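Local coordinates for protein SxtG (Microseira wollei, PDB 6U1R) that serves as an amidinotransferase of the saxitoxin biosynthetic pathway, probably transferring the amidino group by way of a covalent cysteine intermediate, at residues T213-D218 with S231-S236; F227-H232 with L263-T268; V40-V45 with K91-F96; N134-F139 with S365-T370. All blocks are in the same frame, centred on the assembly; numbering follows the deposited sequence.

In the fold
From the N terminus, contact 3 closes first, packing helix 83-102 on strand 37-42, and it is finished before the others begin. Contact 4 then opens at helix 135-138 and closes 226 residues later on the turn before strand 370-375, drawing distant parts of the chain together near its centre. Contacts 1 and 2 are nested inside that long loop. They follow one another, since 231-236, where contact 1 closes, overlaps 227-232, where contact 2 opens. Asp215 of contact 1 bonds His264 of contact 2, and Asp266 of contact 2 bonds His367 of contact 4. The predicted catalytic Asp, His and Cys are thus gathered, while Gly43 and Ala369 join contact 3 to contact 4.

Contact 1 of 4, residues T213-D218 with S231-S236; sequences TFDAAD and SHVTNS
In the loop of Asp215, a predicted active-site residue of this amidinotransferase, whose family has the five-bladed alpha/beta propeller fold, Asp218 meets the ST turn that begins at Ser231. Asp218 OD2 joins the two segments. It accepts from Ser231 OG at 2.7 Å, and Thr234 OG1 also donates to Asp218 OD2 at 2.7 Å. Both hydroxyls come from the same face of the carboxylate, that of Ser231 well above its plane and that of Thr234 nearer the plane, on the anti side. Ser231 OG in turn accepts from the backbone N atoms of Val233 and Thr234, while Thr234 OG1, placed beside its own backbone N (chi1 -67°), receives Asp215 N at 3.2 Å. The Thr234 hydroxyl thus ties the backbone N of Asp215 to Asp218. The Asp215 carboxylate lies against a methyl group, with Asp215 CG 3.4 Å from Val233 CG2, and its OD2 is hydrogen-bonded to NE2 of His264, the predicted catalytic histidine. At the other end of the contact a single backbone bond, Asn235 N to Thr213 O at 3.2 Å, is matched by the Asn235 amide, whose OD1 accepts nearly straight from Thr213 N (171° at the hydrogen) and also caps Gly238 N of helix 236-245, while ND2 binds the carbonyls of Thr208 and Glu211. Beside this, Thr213 OG1 donates to Val233 O at 3.0 Å.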
loop_
_atom_site.group_PDB
_atom_site.type_symbol
_atom_site.label_atom_id
_atom_site.label_comp_id
_atom_site.label_asym_id
_atom_site.label_seq_id
_atom_site.Cartn_x
_atom_site.Cartn_y
_atom_site.Cartn_z
ATOM N N THR A 213 1.852 -5.855 9.825
ATOM C CA THR A 213 1.280 -6.869 8.941
ATOM C C THR A 213 -0.091 -7.287 9.458
ATOM O O THR A 213 -0.321 -7.380 10.675
ATOM C CB THR A 213 2.168 -8.142 8.774
ATOM O OG1 THR A 213 2.418 -8.776 10.038
ATOM C CG2 THR A 213 3.485 -7.806 8.107
ATOM N N PHE A 214 -1.008 -7.504 8.521
ATOM C CA PHE A 214 -2.261 -8.175 8.846
ATOM C C PHE A 214 -2.864 -8.773 7.584
ATOM O O PHE A 214 -2.609 -8.308 6.465
ATOM C CB PHE A 214 -3.272 -7.230 9.537
ATOM C CG PHE A 214 -3.821 -6.120 8.663
ATOM C CD1 PHE A 214 -4.906 -6.355 7.821
ATOM C CD2 PHE A 214 -3.285 -4.839 8.711
ATOM C CE1 PHE A 214 -5.423 -5.345 7.044
ATOM C CE2 PHE A 214 -3.812 -3.810 7.931
ATOM C CZ PHE A 214 -4.877 -4.059 7.102
ATOM N N ASP A 215 -3.645 -9.834 7.791
ATOM C CA ASP A 215 -4.546 -10.373 6.784
ATOM C C ASP A 215 -5.947 -9.836 7.059
ATOM O O ASP A 215 -6.385 -9.767 8.218
ATOM C CB ASP A 215 -4.598 -11.903 6.832
ATOM C CG ASP A 215 -3.401 -12.574 6.169
ATOM O OD1 ASP A 215 -2.364 -11.915 5.971
ATOM O OD2 ASP A 215 -3.510 -13.778 5.859
ATOM N N ALA A 216 -6.672 -9.504 5.994
ATOM C CA ALA A 216 -7.990 -8.916 6.191
ATOM C C ALA A 216 -8.932 -9.893 6.881
ATOM O O ALA A 216 -9.834 -9.480 7.620
ATOM C CB ALA A 216 -8.553 -8.469 4.842
ATOM N N ALA A 217 -8.732 -11.186 6.671
ATOM C CA ALA A 217 -9.644 -12.174 7.235
ATOM C C ALA A 217 -9.400 -12.442 8.715
ATOM O O ALA A 217 -10.118 -13.268 9.299
ATOM C CB ALA A 217 -9.545 -13.475 6.445
ATOM N N ASP A 218 -8.439 -11.759 9.349
ATOM C CA ASP A 218 -8.373 -11.747 10.811
ATOM C C ASP A 218 -9.344 -10.734 11.437
ATOM O O ASP A 218 -9.297 -10.532 12.668
ATOM C CB ASP A 218 -6.943 -11.455 11.291
ATOM C CG ASP A 218 -6.096 -12.716 11.409
ATOM O OD1 ASP A 218 -6.633 -13.740 11.894
ATOM O OD2 ASP A 218 -4.911 -12.676 11.001
ATOM N N SER A 231 -2.604 -13.137 15.342
ATOM C CA SER A 231 -2.509 -14.476 14.758
ATOM C C SER A 231 -1.087 -14.692 14.267
ATOM O O SER A 231 -0.207 -13.865 14.495
ATOM C CB SER A 231 -3.498 -14.650 13.602
ATOM O OG SER A 231 -3.051 -13.894 12.508
ATOM N N HIS A 232 -0.861 -15.813 13.573
ATOM C CA HIS A 232 0.453 -16.020 12.975
ATOM C C HIS A 232 0.773 -15.055 11.840
ATOM O O HIS A 232 1.923 -15.053 11.402
ATOM C CB HIS A 232 0.591 -17.454 12.502
ATOM C CG HIS A 232 0.729 -18.420 13.636
ATOM N ND1 HIS A 232 1.773 -18.357 14.533
ATOM C CD2 HIS A 232 -0.062 -19.437 14.051
ATOM C CE1 HIS A 232 1.638 -19.312 15.433
ATOM N NE2 HIS A 232 0.534 -19.986 15.164
ATOM N N VAL A 233 -0.168 -14.230 11.372
ATOM C CA VAL A 233 0.132 -13.240 10.346
ATOM C C VAL A 233 -0.220 -11.806 10.745
ATOM O O VAL A 233 0.272 -10.875 10.093
ATOM C CB VAL A 233 -0.550 -13.592 9.002
ATOM C CG1 VAL A 233 -0.055 -14.935 8.493
ATOM C CG2 VAL A 233 -2.068 -13.578 9.141
ATOM N N THR A 234 -1.021 -11.581 11.785
ATOM C CA THR A 234 -1.473 -10.243 12.167
ATOM C C THR A 234 -0.850 -9.886 13.514
ATOM O O THR A 234 -1.073 -10.595 14.497
ATOM C CB THR A 234 -3.004 -10.189 12.243
ATOM O OG1 THR A 234 -3.557 -10.361 10.926
ATOM C CG2 THR A 234 -3.479 -8.849 12.788
ATOM N N ASN A 235 -0.056 -8.814 13.552
ATOM C CA ASN A 235 0.599 -8.379 14.777
ATOM C C ASN A 235 -0.009 -7.083 15.303
ATOM O O ASN A 235 -0.966 -6.531 14.752
ATOM C CB ASN A 235 2.121 -8.247 14.573
ATOM C CG ASN A 235 2.513 -7.183 13.559
ATOM O OD1 ASN A 235 1.670 -6.504 12.966
ATOM N ND2 ASN A 235 3.811 -7.044 13.342
ATOM N N SER A 236 0.520 -6.625 16.440
ATOM C CA SER A 236 -0.055 -5.445 17.084
ATOM C C SER A 236 0.129 -4.204 16.219
ATOM O O SER A 236 -0.757 -3.344 16.170
ATOM C CB SER A 236 0.564 -5.236 18.479
ATOM O OG SER A 236 0.149 -6.246 19.395
#

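Contact 2 of 4, residues F227-H232 with L263-T268; sequences FGQKSH and LHIDTT
A single water joins the two segments, lying 2.7 Å from Thr268 OG1 and donating to Gln229 OE1 at 2.8 Å. The side-chain oxygens it bridges are themselves too far apart to bond, 4.4 Å separating Gln229 OE1 from Thr268 OG1. The other end of the same amide turns to the loop of His264, a predicted active-site residue: Gln229 NE2 stands 3.0 Å from His264 O and is hydrogen-bonded to Asp218 OD1. With chi1 at 59° and an extended chain beyond CG, Gln229 reaches from strand 225-229 alongside Ile265.

Ile265 comes the other way, antiparallel to the glutamine chain. Its CG1 packs 3.8 Å from Gln229 CD, so that the amide's carbon lies on the aliphatic branch. CG1 stands anti to the backbone N of Ile265 (chi1 -154°), carrying CD1 onward to the strand itself, where it rests 3.7 Å from Gly228 C. Val220 and Ile255, from the strands flanking 225-229, also touch Ile265. Farther along, Ser231 CB packs at 4.1 Å against Leu263 CA, and Leu263 CD1 lies over one face of the His264 ring near its rim. The end of the central strand 225-229 thus packs against the loop that carries His264, the partner of Asp215, an arrangement consistent with the His-Asp pair of the active site in amidinotransferases with the five-bladed alpha/beta propeller fold.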
loop_
_atom_site.group_PDB
_atom_site.type_symbol
_atom_site.label_atom_id
_atom_site.label_comp_id
_atom_site.label_asym_id
_atom_site.label_seq_id
_atom_site.Cartn_x
_atom_site.Cartn_y
_atom_site.Cartn_z
ATOM N N PHE A 227 -14.153 -6.463 14.883
ATOM C CA PHE A 227 -13.480 -7.392 15.789
ATOM C C PHE A 227 -12.319 -8.057 15.067
ATOM O O PHE A 227 -12.478 -8.517 13.934
ATOM C CB PHE A 227 -14.463 -8.430 16.314
ATOM C CG PHE A 227 -15.556 -7.825 17.128
ATOM C CD1 PHE A 227 -15.387 -7.630 18.489
ATOM C CD2 PHE A 227 -16.714 -7.374 16.532
ATOM C CE1 PHE A 227 -16.367 -7.038 19.243
ATOM C CE2 PHE A 227 -17.705 -6.770 17.296
ATOM C CZ PHE A 227 -17.516 -6.604 18.653
ATOM N N GLY A 228 -11.155 -8.099 15.721
ATOM C CA GLY A 228 -9.987 -8.742 15.149
ATOM C C GLY A 228 -9.279 -9.591 16.186
ATOM O O GLY A 228 -9.664 -9.626 17.358
ATOM N N GLN A 229 -8.240 -10.281 15.728
ATOM C CA GLN A 229 -7.361 -11.038 16.609
ATOM C C GLN A 229 -5.927 -10.915 16.111
ATOM O O GLN A 229 -5.684 -10.757 14.916
ATOM C CB GLN A 229 -7.745 -12.529 16.654
ATOM C CG GLN A 229 -7.681 -13.177 15.264
ATOM C CD GLN A 229 -7.902 -14.679 15.253
ATOM O OE1 GLN A 229 -8.381 -15.267 16.229
ATOM N NE2 GLN A 229 -7.553 -15.317 14.125
ATOM N N LYS A 230 -4.978 -11.014 17.041
ATOM C CA LYS A 230 -3.609 -11.367 16.684
ATOM C C LYS A 230 -3.559 -12.823 16.213
ATOM O O LYS A 230 -4.378 -13.646 16.613
ATOM C CB LYS A 230 -2.682 -11.164 17.887
ATOM C CG LYS A 230 -2.525 -9.688 18.323
ATOM C CD LYS A 230 -1.547 -9.525 19.496
ATOM C CE LYS A 230 -0.110 -9.521 19.004
ATOM N NZ LYS A 230 0.831 -9.364 20.132
ATOM N N SER A 231 -2.604 -13.137 15.342
ATOM C CA SER A 231 -2.509 -14.476 14.758
ATOM C C SER A 231 -1.087 -14.692 14.267
ATOM O O SER A 231 -0.207 -13.865 14.495
ATOM C CB SER A 231 -3.498 -14.650 13.602
ATOM O OG SER A 231 -3.051 -13.894 12.508
ATOM N N HIS A 232 -0.861 -15.813 13.573
ATOM C CA HIS A 232 0.453 -16.020 12.975
ATOM C C HIS A 232 0.773 -15.055 11.840
ATOM O O HIS A 232 1.923 -15.053 11.402
ATOM C CB HIS A 232 0.591 -17.454 12.502
ATOM C CG HIS A 232 0.729 -18.420 13.636
ATOM N ND1 HIS A 232 1.773 -18.357 14.533
ATOM C CD2 HIS A 232 -0.062 -19.437 14.051
ATOM C CE1 HIS A 232 1.638 -19.312 15.433
ATOM N NE2 HIS A 232 0.534 -19.986 15.164
ATOM N N LEU A 263 -5.021 -18.388 12.497
ATOM C CA LEU A 263 -4.744 -17.702 11.242
ATOM C C LEU A 263 -6.114 -17.473 10.592
ATOM O O LEU A 263 -6.719 -18.418 10.079
ATOM C CB LEU A 263 -3.813 -18.525 10.362
ATOM C CG LEU A 263 -3.342 -18.054 8.980
ATOM C CD1 LEU A 263 -3.482 -16.598 8.716
ATOM C CD2 LEU A 263 -1.873 -18.441 8.813
ATOM N N HIS A 264 -6.610 -16.243 10.706
ATOM C CA HIS A 264 -7.934 -15.794 10.274
ATOM C C HIS A 264 -8.976 -16.083 11.346
ATOM O O HIS A 264 -8.868 -17.064 12.090
ATOM C CB HIS A 264 -8.328 -16.398 8.915
ATOM C CG HIS A 264 -7.319 -16.112 7.848
ATOM N ND1 HIS A 264 -7.084 -16.958 6.786
ATOM C CD2 HIS A 264 -6.451 -15.080 7.710
ATOM C CE1 HIS A 264 -6.104 -16.466 6.046
ATOM N NE2 HIS A 264 -5.718 -15.317 6.572
ATOM N N ILE A 265 -9.941 -15.172 11.471
ATOM C CA ILE A 265 -10.912 -15.190 12.566
ATOM C C ILE A 265 -12.254 -15.810 12.159
ATOM O O ILE A 265 -13.122 -16.022 13.032
ATOM C CB ILE A 265 -11.099 -13.753 13.110
ATOM C CG1 ILE A 265 -11.563 -13.740 14.582
ATOM C CG2 ILE A 265 -12.036 -12.909 12.202
ATOM C CD1 ILE A 265 -11.551 -12.317 15.222
ATOM N N ASP A 266 -12.451 -16.124 10.877
ATOM C CA ASP A 266 -13.783 -16.457 10.389
ATOM C C ASP A 266 -14.107 -17.958 10.495
ATOM O O ASP A 266 -15.029 -18.440 9.823
ATOM C CB ASP A 266 -14.011 -15.893 8.965
ATOM C CG ASP A 266 -12.921 -16.219 7.947
ATOM O OD1 ASP A 266 -11.843 -16.722 8.297
ATOM O OD2 ASP A 266 -13.167 -15.913 6.732
ATOM N N THR A 267 -13.406 -18.689 11.373
ATOM C CA THR A 267 -13.934 -19.899 11.999
ATOM C C THR A 267 -13.981 -19.766 13.518
ATOM O O THR A 267 -14.194 -20.771 14.211
ATOM C CB THR A 267 -13.126 -21.155 11.626
ATOM O OG1 THR A 267 -11.777 -21.044 12.074
ATOM C CG2 THR A 267 -13.137 -21.393 10.140
ATOM N N THR A 268 -13.833 -18.545 14.048
ATOM C CA THR A 268 -13.766 -18.275 15.481
ATOM C C THR A 268 -14.904 -17.386 15.953
ATOM O O THR A 268 -15.594 -17.727 16.940
ATOM C CB THR A 268 -12.407 -17.624 15.829
ATOM O OG1 THR A 268 -11.323 -18.526 15.525
ATOM C CG2 THR A 268 -12.337 -17.208 17.308
HETATM O O HOH W 1 -8.707 -18.049 16.167
#

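Contact 3 of 4, residues V40-V45 with K91-F96; sequences VIVGSV and KELNEF
Val42, the last residue of strand 37-42, meets Leu93 and Phe96, which lie on the inner side of helix 83-102. Its CG1 stands anti to the backbone N (chi1 180°) and extends toward the helix, where it packs 3.5 Å from Leu93 CD1. The valine and leucine chains run antiparallel past one another. The same methyl approaches the Phe96 ring obliquely, with Val42 CG1 4.4 Å from Phe96 CE2. Ile97 and Leu100, farther along the helix, touch Val42 as well, and Thr370 and Val107 reach it from the two flanking strands. Helix 83-102 is the last helix of the long connection between parallel strands 37-42 and 106-109, a beta-alpha-beta crossover, and these residues pack the helix on one face of the three-stranded sheet. At Gly43 the chain leaves the strand, and its carbonyl oxygen touches the helix: Gly43 O lies 3.4 Å from Leu93 CD2. The two branches of Leu93 therefore divide their work, CD1 going to the valine methyl and CD2 to the backbone. Next along, Ser44 offers its main chain, with Ser44 CA 4.3 Å from Leu93 CD2. Val45 leans on Ile86, two turns before Leu93, and on Tyr359.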
loop_
_atom_site.group_PDB
_atom_site.type_symbol
_atom_site.label_atom_id
_atom_site.label_comp_id
_atom_site.label_asym_id
_atom_site.label_seq_id
_atom_site.Cartn_x
_atom_site.Cartn_y
_atom_site.Cartn_z
ATOM N N VAL A 40 -20.701 -9.626 -5.201
ATOM C CA VAL A 40 -19.639 -10.340 -4.503
ATOM C C VAL A 40 -18.563 -10.754 -5.508
ATOM O O VAL A 40 -18.876 -11.148 -6.639
ATOM C CB VAL A 40 -20.234 -11.564 -3.751
ATOM C CG1 VAL A 40 -20.726 -12.648 -4.742
ATOM C CG2 VAL A 40 -19.252 -12.130 -2.744
ATOM N N ILE A 41 -17.286 -10.618 -5.120
ATOM C CA ILE A 41 -16.182 -11.243 -5.851
ATOM C C ILE A 41 -16.035 -12.659 -5.318
ATOM O O ILE A 41 -16.016 -12.865 -4.100
ATOM C CB ILE A 41 -14.866 -10.456 -5.678
ATOM C CG1 ILE A 41 -15.051 -8.999 -6.136
ATOM C CG2 ILE A 41 -13.728 -11.160 -6.422
ATOM C CD1 ILE A 41 -13.816 -8.068 -5.946
ATOM N N VAL A 42 -15.939 -13.638 -6.211
ATOM C CA VAL A 42 -15.723 -15.027 -5.813
ATOM C C VAL A 42 -14.347 -15.450 -6.307
ATOM O O VAL A 42 -13.916 -15.046 -7.392
ATOM C CB VAL A 42 -16.840 -15.954 -6.334
ATOM C CG1 VAL A 42 -16.610 -17.380 -5.927
ATOM C CG2 VAL A 42 -18.187 -15.516 -5.755
ATOM N N GLY A 43 -13.649 -16.239 -5.502
ATOM C CA GLY A 43 -12.308 -16.666 -5.825
ATOM C C GLY A 43 -12.252 -17.676 -6.974
ATOM O O GLY A 43 -13.258 -18.101 -7.550
ATOM N N SER A 44 -11.022 -18.048 -7.308
ATOM C CA SER A 44 -10.738 -19.012 -8.364
ATOM C C SER A 44 -9.644 -19.955 -7.890
ATOM O O SER A 44 -8.695 -19.520 -7.228
ATOM C CB SER A 44 -10.295 -18.306 -9.658
ATOM O OG SER A 44 -9.651 -19.207 -10.547
ATOM N N VAL A 45 -9.775 -21.243 -8.220
ATOM C CA VAL A 45 -8.751 -22.224 -7.877
ATOM C C VAL A 45 -7.832 -22.548 -9.041
ATOM O O VAL A 45 -6.878 -23.312 -8.866
ATOM C CB VAL A 45 -9.368 -23.530 -7.341
ATOM C CG1 VAL A 45 -9.967 -23.305 -5.990
ATOM C CG2 VAL A 45 -10.431 -24.073 -8.308
ATOM N N LYS A 91 -15.662 -27.490 -9.775
ATOM C CA LYS A 91 -17.045 -27.943 -9.914
ATOM C C LYS A 91 -17.914 -27.469 -8.748
ATOM O O LYS A 91 -19.037 -26.984 -8.955
ATOM C CB LYS A 91 -17.093 -29.466 -10.032
ATOM C CG LYS A 91 -18.516 -30.016 -10.229
ATOM C CD LYS A 91 -18.607 -31.538 -10.134
ATOM C CE LYS A 91 -20.063 -31.999 -10.335
ATOM N NZ LYS A 91 -20.286 -33.443 -10.033
ATOM N N GLU A 92 -17.427 -27.606 -7.511
ATOM C CA GLU A 92 -18.240 -27.172 -6.378
ATOM C C GLU A 92 -18.333 -25.650 -6.338
ATOM O O GLU A 92 -19.377 -25.087 -5.988
ATOM C CB GLU A 92 -17.674 -27.738 -5.071
ATOM C CG GLU A 92 -17.745 -29.264 -5.006
ATOM C CD GLU A 92 -17.477 -29.838 -3.636
ATOM O OE1 GLU A 92 -16.688 -29.244 -2.872
ATOM O OE2 GLU A 92 -18.068 -30.902 -3.320
ATOM N N LEU A 93 -17.254 -24.971 -6.716
ATOM C CA LEU A 93 -17.289 -23.523 -6.876
ATOM C C LEU A 93 -18.396 -23.097 -7.843
ATOM O O LEU A 93 -19.147 -22.149 -7.573
ATOM C CB LEU A 93 -15.921 -23.043 -7.353
ATOM C CG LEU A 93 -15.722 -21.540 -7.450
ATOM C CD1 LEU A 93 -15.883 -20.844 -6.122
ATOM C CD2 LEU A 93 -14.327 -21.266 -8.004
ATOM N N ASN A 94 -18.530 -23.800 -8.966
ATOM C CA ASN A 94 -19.570 -23.446 -9.928
ATOM C C ASN A 94 -20.968 -23.597 -9.333
ATOM O O ASN A 94 -21.849 -22.768 -9.592
ATOM C CB ASN A 94 -19.410 -24.296 -11.189
ATOM C CG ASN A 94 -18.299 -23.781 -12.081
ATOM O OD1 ASN A 94 -17.952 -22.607 -12.013
ATOM N ND2 ASN A 94 -17.742 -24.651 -12.926
ATOM N N GLU A 95 -21.194 -24.640 -8.539
ATOM C CA GLU A 95 -22.505 -24.802 -7.912
ATOM C C GLU A 95 -22.760 -23.708 -6.871
ATOM O O GLU A 95 -23.878 -23.194 -6.767
ATOM C CB GLU A 95 -22.624 -26.189 -7.282
ATOM C CG GLU A 95 -23.991 -26.443 -6.639
ATOM C CD GLU A 95 -25.168 -26.107 -7.567
ATOM O OE1 GLU A 95 -25.128 -26.487 -8.763
ATOM O OE2 GLU A 95 -26.124 -25.440 -7.104
ATOM N N PHE A 96 -21.740 -23.363 -6.081
ATOM C CA PHE A 96 -21.836 -22.247 -5.140
ATOM C C PHE A 96 -22.225 -20.957 -5.861
ATOM O O PHE A 96 -23.131 -20.234 -5.432
ATOM C CB PHE A 96 -20.488 -22.120 -4.405
ATOM C CG PHE A 96 -20.358 -20.914 -3.515
ATOM C CD1 PHE A 96 -21.352 -20.569 -2.630
ATOM C CD2 PHE A 96 -19.185 -20.172 -3.518
ATOM C CE1 PHE A 96 -21.212 -19.476 -1.789
ATOM C CE2 PHE A 96 -19.028 -19.069 -2.673
ATOM C CZ PHE A 96 -20.050 -18.723 -1.796
#

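Contact 4 of 4, residues N134-F139 with S365-T370; sequences NPRDVF and SFHCAT
Arg136 lies flat on His367 at the start of the type I beta turn His367-Thr370, which carries Cys368, the predicted amidino-cysteine nucleophile of this propeller-fold enzyme. Guanidinium and imidazole stack at 3.6 Å between centres with planes 10° apart, and Arg136 CZ sits 3.3 Å from His367 NE2. The chain of Arg136 folds at chi2 and chi3 (78° and 55°), which turns the guanidinium over the ring and its edge toward the turn. Two bonds in its plane hold it there: Arg136 NE donates to His367 O at 2.9 Å, and Arg136 NH2 to Thr370 OG1 at 3.0 Å. The ring's rotation is held in turn by carboxylates, Asp266 bonding ND1 and Glu33 bonding NE2, while Asp372 makes a salt bridge with Arg136 NH1.

The main chain of Cys368 is held as well. Arg136 N donates to Cys368 O at 3.3 Å, and around that same carbonyl gather Pro135 CD and, in a CA-H...O contact of 3.2 Å to Cys368 O, Asn134 CA. Asn134 and the first residues of the short, weakly bonded helix 135-138 thus pack on the turn. Farther out, Asn322 OD1 accepts from Cys368 N, fixing the other peptide of the cysteine. Asn134 is tethered through ND2 to Phe362 O, with Asn134 OD1 3.2 Å from Cys368 CB.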
loop_
_atom_site.group_PDB
_atom_site.type_symbol
_atom_site.label_atom_id
_atom_site.label_comp_id
_atom_site.label_asym_id
_atom_site.label_seq_id
_atom_site.Cartn_x
_atom_site.Cartn_y
_atom_site.Cartn_z
ATOM N N ASN A 134 -9.021 -17.125 -2.099
ATOM C CA ASN A 134 -9.478 -16.497 -0.854
ATOM C C ASN A 134 -9.426 -14.974 -0.955
ATOM O O ASN A 134 -8.573 -14.337 -0.328
ATOM C CB ASN A 134 -8.615 -16.948 0.326
ATOM C CG ASN A 134 -8.645 -18.450 0.562
ATOM O OD1 ASN A 134 -9.541 -18.953 1.223
ATOM N ND2 ASN A 134 -7.658 -19.162 0.050
ATOM N N PRO A 135 -10.344 -14.353 -1.707
ATOM C CA PRO A 135 -10.394 -12.878 -1.728
ATOM C C PRO A 135 -10.477 -12.243 -0.340
ATOM O O PRO A 135 -9.968 -11.124 -0.132
ATOM C CB PRO A 135 -11.667 -12.566 -2.538
ATOM C CG PRO A 135 -12.130 -13.832 -3.111
ATOM C CD PRO A 135 -11.466 -14.973 -2.425
ATOM N N ARG A 136 -11.127 -12.925 0.610
ATOM C CA ARG A 136 -11.326 -12.383 1.951
ATOM C C ARG A 136 -10.002 -12.117 2.671
ATOM O O ARG A 136 -9.944 -11.277 3.574
ATOM C CB ARG A 136 -12.184 -13.363 2.769
ATOM C CG ARG A 136 -12.616 -12.897 4.159
ATOM C CD ARG A 136 -13.784 -11.928 4.137
ATOM N NE ARG A 136 -14.945 -12.455 3.410
ATOM C CZ ARG A 136 -16.091 -11.794 3.268
ATOM N NH1 ARG A 136 -16.259 -10.614 3.859
ATOM N NH2 ARG A 136 -17.083 -12.316 2.564
ATOM N N ASP A 137 -8.936 -12.847 2.322
ATOM C CA ASP A 137 -7.661 -12.676 3.024
ATOM C C ASP A 137 -6.941 -11.389 2.636
ATOM O O ASP A 137 -6.142 -10.863 3.421
ATOM C CB ASP A 137 -6.714 -13.846 2.719
ATOM C CG ASP A 137 -7.250 -15.190 3.154
ATOM O OD1 ASP A 137 -8.314 -15.241 3.828
ATOM O OD2 ASP A 137 -6.588 -16.216 2.816
ATOM N N VAL A 138 -7.191 -10.883 1.433
ATOM C CA VAL A 138 -6.282 -9.970 0.751
ATOM C C VAL A 138 -6.752 -8.531 0.888
ATOM O O VAL A 138 -5.943 -7.597 0.848
ATOM C CB VAL A 138 -6.164 -10.376 -0.735
ATOM C CG1 VAL A 138 -5.262 -9.406 -1.516
ATOM C CG2 VAL A 138 -5.644 -11.813 -0.829
ATOM N N PHE A 139 -8.070 -8.340 1.043
ATOM C CA PHE A 139 -8.699 -7.022 1.026
ATOM C C PHE A 139 -9.735 -6.912 2.133
ATOM O O PHE A 139 -10.457 -7.870 2.399
ATOM C CB PHE A 139 -9.459 -6.727 -0.277
ATOM C CG PHE A 139 -8.690 -7.007 -1.541
ATOM C CD1 PHE A 139 -7.812 -6.071 -2.040
ATOM C CD2 PHE A 139 -8.862 -8.195 -2.226
ATOM C CE1 PHE A 139 -7.117 -6.302 -3.220
ATOM C CE2 PHE A 139 -8.151 -8.442 -3.410
ATOM C CZ PHE A 139 -7.279 -7.492 -3.893
ATOM N N SER A 365 -13.535 -21.686 3.061
ATOM C CA SER A 365 -14.879 -22.088 2.669
ATOM C C SER A 365 -15.606 -20.829 2.194
ATOM O O SER A 365 -14.956 -19.921 1.670
ATOM C CB SER A 365 -15.601 -22.801 3.820
ATOM O OG SER A 365 -16.833 -23.367 3.388
ATOM N N PHE A 366 -16.931 -20.742 2.377
ATOM C CA PHE A 366 -17.726 -19.736 1.657
ATOM C C PHE A 366 -17.299 -18.305 1.997
ATOM O O PHE A 366 -17.199 -17.445 1.113
ATOM C CB PHE A 366 -19.218 -19.904 1.969
ATOM C CG PHE A 366 -19.720 -21.305 1.780
ATOM C CD1 PHE A 366 -19.830 -21.854 0.507
ATOM C CD2 PHE A 366 -20.065 -22.086 2.884
ATOM C CE1 PHE A 366 -20.280 -23.151 0.340
ATOM C CE2 PHE A 366 -20.513 -23.360 2.726
ATOM C CZ PHE A 366 -20.624 -23.905 1.460
ATOM N N HIS A 367 -17.114 -18.007 3.285
ATOM C CA HIS A 367 -16.732 -16.651 3.659
ATOM C C HIS A 367 -15.336 -16.310 3.135
ATOM O O HIS A 367 -15.117 -15.208 2.623
ATOM C CB HIS A 367 -16.840 -16.486 5.178
ATOM C CG HIS A 367 -16.690 -15.073 5.666
ATOM N ND1 HIS A 367 -15.521 -14.602 6.225
ATOM C CD2 HIS A 367 -17.569 -14.044 5.714
ATOM C CE1 HIS A 367 -15.681 -13.343 6.590
ATOM N NE2 HIS A 367 -16.914 -12.975 6.289
ATOM N N CYS A 368 -14.387 -17.249 3.229
ATOM C CA CYS A 368 -13.032 -17.026 2.716
ATOM C C CYS A 368 -13.030 -16.789 1.212
ATOM O O CYS A 368 -12.207 -16.024 0.699
ATOM C CB CYS A 368 -12.144 -18.232 3.000
ATOM S SG CYS A 368 -11.837 -18.492 4.728
ATOM N N ALA A 369 -13.894 -17.509 0.494
ATOM C CA ALA A 369 -13.937 -17.538 -0.953
ATOM C C ALA A 369 -14.615 -16.318 -1.550
ATOM O O ALA A 369 -14.691 -16.231 -2.781
ATOM C CB ALA A 369 -14.662 -18.807 -1.424
ATOM N N THR A 370 -15.069 -15.365 -0.731
ATOM C CA THR A 370 -15.817 -14.221 -1.233
ATOM C C THR A 370 -15.295 -12.906 -0.676
ATOM O O THR A 370 -14.703 -12.846 0.405
ATOM C CB THR A 370 -17.316 -14.341 -0.886
ATOM O OG1 THR A 370 -17.470 -14.546 0.527
ATOM C CG2 THR A 370 -17.956 -15.470 -1.690
#